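Local coordinates for protein Tp0751 (Treponema pallidum, PDB 5JK2) that acts as an adhesin with a non-canonical lipocalin fold, mediating adhesion to extracellular matrix components and interactions with host cells, at residues A[44-56]-A[65-77]. The protein carries 1 engineered substitution. Residues are numbered along the deposited sequence; the frame is centred on the assembly and turned at random.
Sequences GALQHLLAGLWIQ and DIHPLLFFDREHA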
loop_
_atom_site.group_PDB
_atom_site.type_symbol
_atom_site.label_atom_id
_atom_site.label_comp_id
_atom_site.label_asym_id
_atom_site.label_seq_id
_atom_site.Cartn_x
_atom_site.Cartn_y
_atom_site.Cartn_z
ATOM N N GLY A 44 2.294 16.913 -4.190
ATOM C CA GLY A 44 2.683 15.829 -5.075
ATOM C C GLY A 44 2.592 14.439 -4.478
ATOM O O GLY A 44 1.949 13.562 -5.058
ATOM N N ALA A 45 3.211 14.237 -3.317
ATOM C CA ALA A 45 3.367 12.894 -2.761
ATOM C C ALA A 45 2.594 12.649 -1.465
ATOM O O ALA A 45 2.916 13.210 -0.415
ATOM C CB ALA A 45 4.839 12.605 -2.532
ATOM N N LEU A 46 1.570 11.805 -1.564
ATOM C CA LEU A 46 0.950 11.168 -0.406
ATOM C C LEU A 46 1.553 9.772 -0.258
ATOM O O LEU A 46 1.506 9.162 0.811
ATOM C CB LEU A 46 -0.573 11.097 -0.571
ATOM C CG LEU A 46 -1.338 10.002 0.185
ATOM C CD1 LEU A 46 -1.276 10.214 1.689
ATOM C CD2 LEU A 46 -2.783 9.945 -0.292
ATOM N N GLN A 47 2.128 9.281 -1.352
ATOM C CA GLN A 47 2.744 7.963 -1.393
ATOM C C GLN A 47 3.882 7.866 -0.391
ATOM O O GLN A 47 4.187 6.790 0.120
ATOM C CB GLN A 47 3.269 7.663 -2.799
ATOM C CG GLN A 47 2.254 7.881 -3.916
ATOM C CD GLN A 47 2.803 7.518 -5.284
ATOM O OE1 GLN A 47 3.915 7.004 -5.402
ATOM N NE2 GLN A 47 2.023 7.783 -6.326
ATOM N N HIS A 48 4.507 9.005 -0.115
ATOM C CA HIS A 48 5.666 9.052 0.762
ATOM C C HIS A 48 5.319 8.515 2.148
ATOM O O HIS A 48 6.192 8.051 2.884
ATOM C CB HIS A 48 6.197 10.483 0.851
ATOM C CG HIS A 48 7.649 10.571 1.209
ATOM N ND1 HIS A 48 8.376 11.736 1.094
ATOM C CD2 HIS A 48 8.512 9.633 1.674
ATOM C CE1 HIS A 48 9.622 11.515 1.476
ATOM N NE2 HIS A 48 9.731 10.250 1.832
ATOM N N LEU A 49 4.035 8.563 2.491
ATOM C CA LEU A 49 3.562 8.023 3.760
ATOM C C LEU A 49 3.457 6.503 3.720
ATOM O O LEU A 49 3.454 5.852 4.762
ATOM C CB LEU A 49 2.201 8.622 4.127
ATOM C CG LEU A 49 2.178 10.064 4.640
ATOM C CD1 LEU A 49 0.746 10.536 4.815
ATOM C CD2 LEU A 49 2.947 10.192 5.950
ATOM N N LEU A 50 3.364 5.936 2.521
ATOM C CA LEU A 50 3.203 4.491 2.380
ATOM C C LEU A 50 4.518 3.746 2.543
ATOM O O LEU A 50 4.532 2.595 2.981
ATOM C CB LEU A 50 2.591 4.149 1.021
ATOM C CG LEU A 50 1.125 4.543 0.846
ATOM C CD1 LEU A 50 0.691 4.331 -0.586
ATOM C CD2 LEU A 50 0.243 3.748 1.794
ATOM N N ALA A 51 5.615 4.403 2.179
ATOM C CA ALA A 51 6.941 3.800 2.257
ATOM C C ALA A 51 7.203 3.210 3.641
ATOM O O ALA A 51 7.402 3.942 4.610
ATOM C CB ALA A 51 8.002 4.825 1.914
ATOM N N GLY A 52 7.187 1.882 3.721
ATOM C CA GLY A 52 7.455 1.183 4.964
ATOM C C GLY A 52 6.615 -0.067 5.127
ATOM O O GLY A 52 5.935 -0.495 4.200
ATOM N N LEU A 53 6.664 -0.645 6.322
ATOM C CA LEU A 53 5.964 -1.885 6.625
ATOM C C LEU A 53 4.558 -1.622 7.141
ATOM O O LEU A 53 4.353 -0.734 7.965
ATOM C CB LEU A 53 6.746 -2.688 7.661
ATOM C CG LEU A 53 6.114 -3.995 8.140
ATOM C CD1 LEU A 53 5.987 -4.974 6.993
ATOM C CD2 LEU A 53 6.941 -4.583 9.271
ATOM N N TRP A 54 3.602 -2.416 6.668
ATOM C CA TRP A 54 2.213 -2.305 7.099
ATOM C C TRP A 54 1.665 -3.675 7.484
ATOM O O TRP A 54 1.831 -4.647 6.748
ATOM C CB TRP A 54 1.362 -1.684 5.995
ATOM C CG TRP A 54 1.730 -0.266 5.692
ATOM C CD1 TRP A 54 2.762 0.164 4.914
ATOM C CD2 TRP A 54 1.063 0.911 6.161
ATOM N NE1 TRP A 54 2.782 1.537 4.870
ATOM C CE2 TRP A 54 1.749 2.020 5.626
ATOM C CE3 TRP A 54 -0.048 1.137 6.979
ATOM C CZ2 TRP A 54 1.360 3.333 5.886
ATOM C CZ3 TRP A 54 -0.432 2.441 7.235
ATOM C CH2 TRP A 54 0.268 3.521 6.689
ATOM N N ILE A 55 1.019 -3.742 8.647
ATOM C CA ILE A 55 0.475 -4.993 9.166
ATOM C C ILE A 55 -1.046 -4.926 9.219
ATOM O O ILE A 55 -1.615 -3.935 9.672
ATOM C CB ILE A 55 1.018 -5.309 10.573
ATOM C CG1 ILE A 55 2.545 -5.380 10.554
ATOM C CG2 ILE A 55 0.460 -6.628 11.078
ATOM C CD1 ILE A 55 3.222 -4.056 10.715
ATOM N N GLN A 56 -1.702 -5.994 8.774
ATOM C CA GLN A 56 -3.156 -6.003 8.673
ATOM C C GLN A 56 -3.822 -6.106 10.043
ATOM O O GLN A 56 -3.292 -6.737 10.955
ATOM C CB GLN A 56 -3.627 -7.158 7.788
ATOM C CG GLN A 56 -5.118 -7.138 7.526
ATOM C CD GLN A 56 -5.551 -8.164 6.507
ATOM O OE1 GLN A 56 -6.318 -9.077 6.811
ATOM N NE2 GLN A 56 -5.058 -8.020 5.283
ATOM N N ASP A 65 -4.560 -15.414 14.705
ATOM C CA ASP A 65 -4.252 -15.729 13.313
ATOM C C ASP A 65 -3.026 -14.971 12.809
ATOM O O ASP A 65 -2.475 -14.123 13.509
ATOM C CB ASP A 65 -5.450 -15.410 12.412
ATOM C CG ASP A 65 -6.583 -16.415 12.554
ATOM O OD1 ASP A 65 -6.306 -17.628 12.657
ATOM O OD2 ASP A 65 -7.756 -15.986 12.554
ATOM N N ILE A 66 -2.622 -15.277 11.578
ATOM C CA ILE A 66 -1.438 -14.674 10.967
ATOM C C ILE A 66 -1.803 -13.445 10.139
ATOM O O ILE A 66 -2.732 -13.484 9.334
ATOM C CB ILE A 66 -0.692 -15.695 10.067
ATOM C CG1 ILE A 66 -0.170 -16.857 10.915
ATOM C CG2 ILE A 66 0.457 -15.021 9.317
ATOM C CD1 ILE A 66 0.180 -18.104 10.125
ATOM N N HIS A 67 -1.042 -12.368 10.322
ATOM C CA HIS A 67 -1.349 -11.083 9.706
ATOM C C HIS A 67 -0.683 -10.962 8.333
ATOM O O HIS A 67 0.532 -11.131 8.223
ATOM C CB HIS A 67 -0.892 -9.926 10.610
ATOM C CG HIS A 67 -1.365 -10.035 12.031
ATOM N ND1 HIS A 67 -0.513 -10.319 13.076
ATOM C CD2 HIS A 67 -2.595 -9.894 12.574
ATOM C CE1 HIS A 67 -1.200 -10.349 14.207
ATOM N NE2 HIS A 67 -2.467 -10.094 13.927
ATOM N N PRO A 68 -1.479 -10.692 7.280
ATOM C CA PRO A 68 -0.897 -10.316 5.986
ATOM C C PRO A 68 -0.094 -9.023 6.094
ATOM O O PRO A 68 -0.495 -8.117 6.824
ATOM C CB PRO A 68 -2.125 -10.139 5.084
ATOM C CG PRO A 68 -3.178 -10.970 5.707
ATOM C CD PRO A 68 -2.937 -10.890 7.182
ATOM N N LEU A 69 1.027 -8.948 5.381
ATOM C CA LEU A 69 1.919 -7.793 5.463
ATOM C C LEU A 69 2.120 -7.127 4.116
ATOM O O LEU A 69 2.278 -7.799 3.098
ATOM C CB LEU A 69 3.288 -8.202 6.004
ATOM C CG LEU A 69 3.321 -9.117 7.223
ATOM C CD1 LEU A 69 4.757 -9.500 7.551
ATOM C CD2 LEU A 69 2.643 -8.448 8.407
ATOM N N LEU A 70 2.130 -5.797 4.125
ATOM C CA LEU A 70 2.482 -5.016 2.949
ATOM C C LEU A 70 3.682 -4.137 3.252
ATOM O O LEU A 70 3.685 -3.395 4.233
ATOM C CB LEU A 70 1.313 -4.143 2.491
ATOM C CG LEU A 70 0.071 -4.843 1.939
ATOM C CD1 LEU A 70 -1.010 -3.816 1.647
ATOM C CD2 LEU A 70 0.401 -5.642 0.688
ATOM N N PHE A 71 4.705 -4.236 2.409
ATOM C CA PHE A 71 5.828 -3.316 2.465
ATOM C C PHE A 71 5.930 -2.593 1.129
ATOM O O PHE A 71 6.117 -3.217 0.085
ATOM C CB PHE A 71 7.137 -4.044 2.787
ATOM C CG PHE A 71 8.280 -3.118 3.101
ATOM C CD1 PHE A 71 8.935 -2.441 2.089
ATOM C CD2 PHE A 71 8.687 -2.913 4.408
ATOM C CE1 PHE A 71 9.977 -1.586 2.372
ATOM C CE2 PHE A 71 9.732 -2.056 4.695
ATOM C CZ PHE A 71 10.376 -1.394 3.674
ATOM N N PHE A 72 5.787 -1.273 1.171
ATOM C CA PHE A 72 5.905 -0.445 -0.021
ATOM C C PHE A 72 7.343 0.039 -0.164
ATOM O O PHE A 72 7.776 0.939 0.551
ATOM C CB PHE A 72 4.938 0.741 0.052
ATOM C CG PHE A 72 3.495 0.338 0.205
ATOM C CD1 PHE A 72 2.998 -0.056 1.437
ATOM C CD2 PHE A 72 2.635 0.360 -0.880
ATOM C CE1 PHE A 72 1.675 -0.427 1.581
ATOM C CE2 PHE A 72 1.311 -0.008 -0.739
ATOM C CZ PHE A 72 0.832 -0.402 0.493
ATOM N N ASP A 73 8.085 -0.576 -1.080
ATOM C CA ASP A 73 9.489 -0.236 -1.286
ATOM C C ASP A 73 9.614 0.971 -2.212
ATOM O O ASP A 73 9.584 0.839 -3.436
ATOM C CB ASP A 73 10.250 -1.435 -1.857
ATOM C CG ASP A 73 11.754 -1.255 -1.800
ATOM O OD1 ASP A 73 12.252 -0.181 -2.197
ATOM O OD2 ASP A 73 12.441 -2.191 -1.345
ATOM N N ARG A 74 9.769 2.146 -1.610
ATOM C CA ARG A 74 9.792 3.404 -2.347
ATOM C C ARG A 74 10.959 3.495 -3.320
ATOM O O ARG A 74 10.813 4.003 -4.430
ATOM C CB ARG A 74 9.855 4.576 -1.371
ATOM C CG ARG A 74 9.897 5.935 -2.045
ATOM C CD ARG A 74 9.743 7.061 -1.040
ATOM N NE ARG A 74 9.097 8.226 -1.634
ATOM C CZ ARG A 74 7.809 8.277 -1.962
ATOM N NH1 ARG A 74 7.027 7.224 -1.760
ATOM N NH2 ARG A 74 7.301 9.379 -2.498
ATOM N N GLU A 75 12.116 3.011 -2.889
ATOM C CA GLU A 75 13.329 3.099 -3.688
ATOM C C GLU A 75 13.199 2.348 -5.005
ATOM O O GLU A 75 13.531 2.875 -6.066
ATOM C CB GLU A 75 14.519 2.561 -2.897
ATOM C CG GLU A 75 15.166 3.590 -1.979
ATOM C CD GLU A 75 15.918 4.676 -2.734
ATOM O OE1 GLU A 75 16.384 5.636 -2.084
ATOM O OE2 GLU A 75 16.049 4.572 -3.973
ATOM N N HIS A 76 12.708 1.117 -4.933
ATOM C CA HIS A 76 12.610 0.271 -6.112
ATOM C C HIS A 76 11.201 0.246 -6.685
ATOM O O HIS A 76 10.926 -0.489 -7.630
ATOM C CB HIS A 76 13.068 -1.140 -5.767
ATOM C CG HIS A 76 14.429 -1.186 -5.151
ATOM N ND1 HIS A 76 15.585 -1.152 -5.899
ATOM C CD2 HIS A 76 14.820 -1.242 -3.856
ATOM C CE1 HIS A 76 16.631 -1.196 -5.092
ATOM N NE2 HIS A 76 16.193 -1.251 -3.848
ATOM N N ALA A 77 10.319 1.067 -6.122
ATOM C CA ALA A 77 8.931 1.138 -6.567
ATOM C C ALA A 77 8.320 -0.257 -6.658
ATOM O O ALA A 77 7.841 -0.673 -7.714
ATOM C CB ALA A 77 8.842 1.849 -7.905
#
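Phe72 fills the hollow between Leu50 and Trp54 on the buried face of an antiparallel strand pair, 52-56 against 69-73. Leu50 CB sits over one face of the aromatic ring, 4.3 Å from the Phe72 ring centroid. The CD1–CE1 edge of Phe72 points at the face of the five-membered ring of the Trp54 indole, an offset edge-to-face contact with planes at 88°. Phe72 CD1 comes within 3.5 Å of Trp54 CD1. The indole's own rotation is fixed by a nearly in-plane bond from Trp54 NE1 to Leu50 O (2.8 Å), which ties the strand to the turn before it. Leu70 lies beside Trp54 on this same face. On the opposite face, Gly52 has no side chain, and the Phe71 ring, with CG anti to the backbone N (chi1 -170°), lies face-on directly over its CA and carbonyl carbon, Gly52 CA 4.2 Å from the Phe71 ring centroid. Farther along, Leu69 CD2 rests against the CG1 and CG2 branches of Ile55, the two side chains running side by side, and Gln56 lays its amide across the Pro68 ring while its NE2 bonds to Tyr151. Backbone bonds join Trp54 and Leu70 in both directions, and Gln56 N extends the ladder to Pro68 O (3.1 Å). Beyond the strands, Arg74 reaches back, extended from CG to NE, and spreads its guanidinium flat on the His48 imidazole, centres 4.3 Å apart and planes only 6° from parallel; Arg74 CB meets Ala51 CB at 3.8 Å. These are the first two strands of the eight-stranded calycin-type barrel, and strand 149-153 continues the sheet beyond 52-56 to close it. Leu50, Trp54, Leu70 and Phe72 thus pack the buried face, Leu53, Ile55, Leu69 and Phe71 form an apolar row on the partly exposed one, and the surface cationic stack would probably disfavour protonation of His48.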